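Group 1 truncated hemoglobin GlbN (Synechocystis sp., PDB 1S69) binds oxygen very stably at a heme iron as a monomeric, hexacoordinate truncated hemoglobin of a cyanobacterium, here with cyanide as the ligand. Local coordinates at residues Ala41-Arg44 with Ala45-Ala49. Residues are numbered along the deposited sequence; the frame is centred on the assembly and turned at random.
Sequences AKQR and AHQKA. With HEM (protoporphyrin IX containing Fe), chain D; CYN (cyanide ion), chain C.
H46 rests against the turn that starts at K42: its CD2 lies 3.0 Å from K42 O, the same oxygen that accepts the H46 backbone N at 2.9 Å. With CG anti to its own carbonyl carbon (chi1 -72°), the imidazole stands at the heme margin, where propionate oxygen O2A of HEM sits over one ring face, offset toward its rim, 3.6 Å from ND1. Q47 N donates to Q43 O in the next i to i+4 bond of helix 40-54.

The tight part is the heme face. Q43, its chain bent at chi2 (58°), brings NE2 within 3.3 Å of cyanide N and 3.4 Å of HEM C1A; the hydrogen bond of NE2 is to Y22, which itself bonds the cyanide. The Q47 side chain approaches both ligand and porphyrin.

Toward helix 10-26, K48 CG passes 3.3 Å from R44 O, yet NZ stays 5.4 Å from R44 NE, and salt bridges to D15 and D19 probably offset that like charge. The loose, exposed side is A41, K42 and A45: A45 CB meets little beyond A41 O, and the K42 chain leads away.

Losing the imidazole to an alanine here is likely to leave the propionate without its neighbour and, in the ligand-free protein, the iron without its distal histidine. H46 NE2 lies 10.3 Å from the HEM iron, consistent with cyanide having displaced it, leaving Q43 and Q47 to line the distal pocket.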
ATOM      1  N   ALA A  41      -5.842  -6.718  11.367  1.00 27.26           N
ATOM      2  CA  ALA A  41      -5.922  -8.082  10.780  1.00 27.39           C
ATOM      3  C   ALA A  41      -6.656  -8.003   9.461  1.00 26.85           C
ATOM      4  O   ALA A  41      -6.183  -8.533   8.453  1.00 26.16           O
ATOM      5  CB  ALA A  41      -6.631  -9.084  11.765  1.00 27.04           C
ATOM      6  N   LYS A  42      -7.808  -7.312   9.467  1.00 25.60           N
ATOM      7  CA  LYS A  42      -8.575  -7.127   8.263  1.00 26.30           C
ATOM      8  C   LYS A  42      -7.829  -6.265   7.224  1.00 24.24           C
ATOM      9  O   LYS A  42      -7.895  -6.539   6.029  1.00 24.56           O
ATOM     10  CB  LYS A  42      -9.885  -6.484   8.588  1.00 27.38           C
ATOM     11  CG  LYS A  42     -10.866  -7.418   9.214  1.00 33.02           C
ATOM     12  CD  LYS A  42     -12.207  -6.714   9.393  1.00 37.28           C
ATOM     13  CE  LYS A  42     -13.251  -7.645  10.047  1.00 46.61           C
ATOM     14  NZ  LYS A  42     -12.616  -8.873  10.651  1.00 50.89           N
ATOM     15  N   GLN A  43      -7.145  -5.237   7.695  1.00 22.54           N
ATOM     16  CA  GLN A  43      -6.376  -4.326   6.829  1.00 22.47           C
ATOM     17  C   GLN A  43      -5.227  -5.056   6.123  1.00 21.73           C
ATOM     18  O   GLN A  43      -5.054  -4.929   4.919  1.00 20.14           O
ATOM     19  CB  GLN A  43      -5.836  -3.153   7.655  1.00 22.09           C
ATOM     20  CG  GLN A  43      -5.071  -2.080   6.861  1.00 23.82           C
ATOM     21  CD  GLN A  43      -5.908  -1.426   5.735  1.00 27.62           C
ATOM     22  OE1 GLN A  43      -7.112  -1.258   5.876  1.00 31.81           O
ATOM     23  NE2 GLN A  43      -5.257  -1.068   4.622  1.00 29.17           N
ATOM     24  N   ARG A  44      -4.430  -5.796   6.893  1.00 20.66           N
ATOM     25  CA  ARG A  44      -3.409  -6.695   6.347  1.00 21.80           C
ATOM     26  C   ARG A  44      -3.949  -7.632   5.237  1.00 20.81           C
ATOM     27  O   ARG A  44      -3.344  -7.723   4.177  1.00 20.98           O
ATOM     28  CB  ARG A  44      -2.692  -7.470   7.438  1.00 20.71           C
ATOM     29  CG  ARG A  44      -1.642  -6.641   8.137  1.00 23.40           C
ATOM     30  CD  ARG A  44      -0.738  -7.462   9.128  1.00 30.83           C
ATOM     31  NE  ARG A  44      -1.486  -7.839  10.315  1.00 33.70           N
ATOM     32  CZ  ARG A  44      -1.565  -7.124  11.463  1.00 36.89           C
ATOM     33  NH1 ARG A  44      -0.852  -6.024  11.682  1.00 38.88           N
ATOM     34  NH2 ARG A  44      -2.351  -7.530  12.413  1.00 36.57           N
ATOM     35  N   ALA A  45      -5.063  -8.321   5.490  1.00 22.68           N
ATOM     36  CA  ALA A  45      -5.643  -9.238   4.513  1.00 23.13           C
ATOM     37  C   ALA A  45      -6.101  -8.467   3.273  1.00 24.27           C
ATOM     38  O   ALA A  45      -5.840  -8.903   2.129  1.00 22.93           O
ATOM     39  CB  ALA A  45      -6.834 -10.000   5.092  1.00 24.20           C
ATOM     40  N   HIS A  46      -6.762  -7.324   3.470  1.00 22.83           N
ATOM     41  CA  HIS A  46      -7.123  -6.492   2.302  1.00 23.68           C
ATOM     42  C   HIS A  46      -5.924  -6.028   1.467  1.00 22.97           C
ATOM     43  O   HIS A  46      -5.969  -6.077   0.258  1.00 20.74           O
ATOM     44  CB  HIS A  46      -7.805  -5.226   2.730  1.00 24.62           C
ATOM     45  CG  HIS A  46      -9.197  -5.409   3.229  1.00 26.24           C
ATOM     46  ND1 HIS A  46     -10.182  -6.099   2.486  1.00 36.20           N
ATOM     47  CD2 HIS A  46      -9.789  -4.942   4.380  1.00 30.31           C
ATOM     48  CE1 HIS A  46     -11.329  -6.048   3.148  1.00 34.61           C
ATOM     49  NE2 HIS A  46     -11.108  -5.370   4.309  1.00 30.33           N
ATOM     50  N   GLN A  47      -4.880  -5.526   2.125  1.00 21.43           N
ATOM     51  CA  GLN A  47      -3.690  -5.016   1.404  1.00 21.90           C
ATOM     52  C   GLN A  47      -2.943  -6.168   0.662  1.00 21.40           C
ATOM     53  O   GLN A  47      -2.455  -5.979  -0.468  1.00 20.72           O
ATOM     54  CB  GLN A  47      -2.710  -4.287   2.326  1.00 19.92           C
ATOM     55  CG  GLN A  47      -1.640  -3.448   1.562  1.00 21.36           C
ATOM     56  CD  GLN A  47      -2.244  -2.246   0.826  1.00 22.81           C
ATOM     57  OE1 GLN A  47      -2.349  -1.156   1.404  1.00 25.13           O
ATOM     58  NE2 GLN A  47      -2.597  -2.418  -0.427  1.00 16.06           N
ATOM     59  N   LYS A  48      -2.882  -7.355   1.285  1.00 20.65           N
ATOM     60  CA  LYS A  48      -2.264  -8.488   0.612  1.00 20.62           C
ATOM     61  C   LYS A  48      -3.015  -8.798  -0.669  1.00 21.77           C
ATOM     62  O   LYS A  48      -2.395  -9.013  -1.709  1.00 22.72           O
ATOM     63  CB  LYS A  48      -2.142  -9.722   1.520  1.00 20.27           C
ATOM     64  CG  LYS A  48      -1.073  -9.519   2.553  1.00 20.98           C
ATOM     65  CD  LYS A  48      -1.280 -10.402   3.840  1.00 22.61           C
ATOM     66  CE  LYS A  48      -0.234 -10.078   4.897  1.00 22.34           C
ATOM     67  NZ  LYS A  48      -0.549 -10.985   6.077  1.00 21.80           N
ATOM     68  N   ALA A  49      -4.342  -8.850  -0.582  1.00 22.45           N
ATOM     69  CA  ALA A  49      -5.196  -9.097  -1.730  1.00 22.76           C
ATOM     70  C   ALA A  49      -5.095  -7.970  -2.792  1.00 22.34           C
ATOM     71  O   ALA A  49      -5.050  -8.230  -4.011  1.00 21.74           O
ATOM     72  CB  ALA A  49      -6.636  -9.279  -1.261  1.00 21.85           C
TER
HETATM   73  CHA HEM D 125      -7.812   1.162   3.615  1.00 21.43           C
HETATM   74  CHB HEM D 125      -4.837   0.463  -0.200  1.00 20.52           C
HETATM   75  CHC HEM D 125      -2.985   4.892   0.488  1.00 21.01           C
HETATM   76  CHD HEM D 125      -4.872   4.766   4.980  1.00 21.22           C
HETATM   77  C1A HEM D 125      -7.199   0.625   2.474  1.00 22.85           C
HETATM   78  C2A HEM D 125      -7.542  -0.640   1.852  1.00 19.14           C
HETATM   79  C3A HEM D 125      -6.711  -0.850   0.837  1.00 18.76           C
HETATM   80  C4A HEM D 125      -5.811   0.261   0.753  1.00 20.03           C
HETATM   81  CMA HEM D 125      -6.702  -2.106  -0.081  1.00 18.95           C
HETATM   82  CAA HEM D 125      -8.674  -1.554   2.381  1.00 23.85           C
HETATM   83  CBA HEM D 125      -9.837  -1.315   1.401  1.00 27.05           C
HETATM   84  CGA HEM D 125     -11.040  -2.244   1.508  1.00 30.61           C
HETATM   85  O1A HEM D 125     -11.787  -1.954   2.435  1.00 25.77           O
HETATM   86  O2A HEM D 125     -11.285  -3.214   0.686  1.00 29.32           O
HETATM   87  C1B HEM D 125      -4.126   1.635  -0.349  1.00 20.82           C
HETATM   88  C2B HEM D 125      -3.195   1.850  -1.402  1.00 18.68           C
HETATM   89  C3B HEM D 125      -2.682   3.104  -1.251  1.00 20.62           C
HETATM   90  C4B HEM D 125      -3.279   3.657  -0.047  1.00 17.55           C
HETATM   91  CMB HEM D 125      -2.904   0.797  -2.528  1.00 18.78           C
HETATM   92  CAB HEM D 125      -1.573   3.901  -2.053  1.00 23.31           C
HETATM   93  CBB HEM D 125      -0.374   3.390  -2.476  1.00 19.72           C
HETATM   94  C1C HEM D 125      -3.344   5.245   1.796  1.00 19.66           C
HETATM   95  C2C HEM D 125      -2.848   6.405   2.495  1.00 17.63           C
HETATM   96  C3C HEM D 125      -3.354   6.320   3.747  1.00 20.29           C
HETATM   97  C4C HEM D 125      -4.167   5.138   3.867  1.00 20.21           C
HETATM   98  CMC HEM D 125      -1.914   7.475   1.810  1.00 18.81           C
HETATM   99  CAC HEM D 125      -3.182   7.230   4.979  1.00 22.27           C
HETATM  100  CBC HEM D 125      -1.959   7.593   5.338  1.00 20.80           C
HETATM  101  C1D HEM D 125      -5.840   3.809   5.024  1.00 22.23           C
HETATM  102  C2D HEM D 125      -6.708   3.578   6.128  1.00 22.32           C
HETATM  103  C3D HEM D 125      -7.616   2.488   5.664  1.00 24.15           C
HETATM  104  C4D HEM D 125      -7.242   2.158   4.343  1.00 21.07           C
HETATM  105  CMD HEM D 125      -6.735   4.271   7.492  1.00 22.31           C
HETATM  106  CAD HEM D 125      -8.732   1.815   6.437  1.00 25.65           C
HETATM  107  CBD HEM D 125      -9.859   2.824   6.199  1.00 29.40           C
HETATM  108  CGD HEM D 125     -10.920   2.645   7.238  1.00 36.42           C
HETATM  109  O1D HEM D 125     -11.775   1.793   7.044  1.00 35.69           O
HETATM  110  O2D HEM D 125     -10.933   3.350   8.253  1.00 43.42           O
HETATM  111  NA  HEM D 125      -6.118   1.113   1.791  1.00 19.71           N
HETATM  112  NB  HEM D 125      -4.154   2.751   0.498  1.00 21.19           N
HETATM  113  NC  HEM D 125      -4.135   4.517   2.660  1.00 17.65           N
HETATM  114  ND  HEM D 125      -6.197   2.973   3.964  1.00 21.09           N
HETATM  115 FE   HEM D 125      -5.166   2.834   2.247  1.00 21.44          FE
HETATM  116  C   CYN C 126      -3.701   1.733   3.171  1.00 17.63           C
HETATM  117  N   CYN C 126      -2.952   1.134   3.715  1.00 21.27           N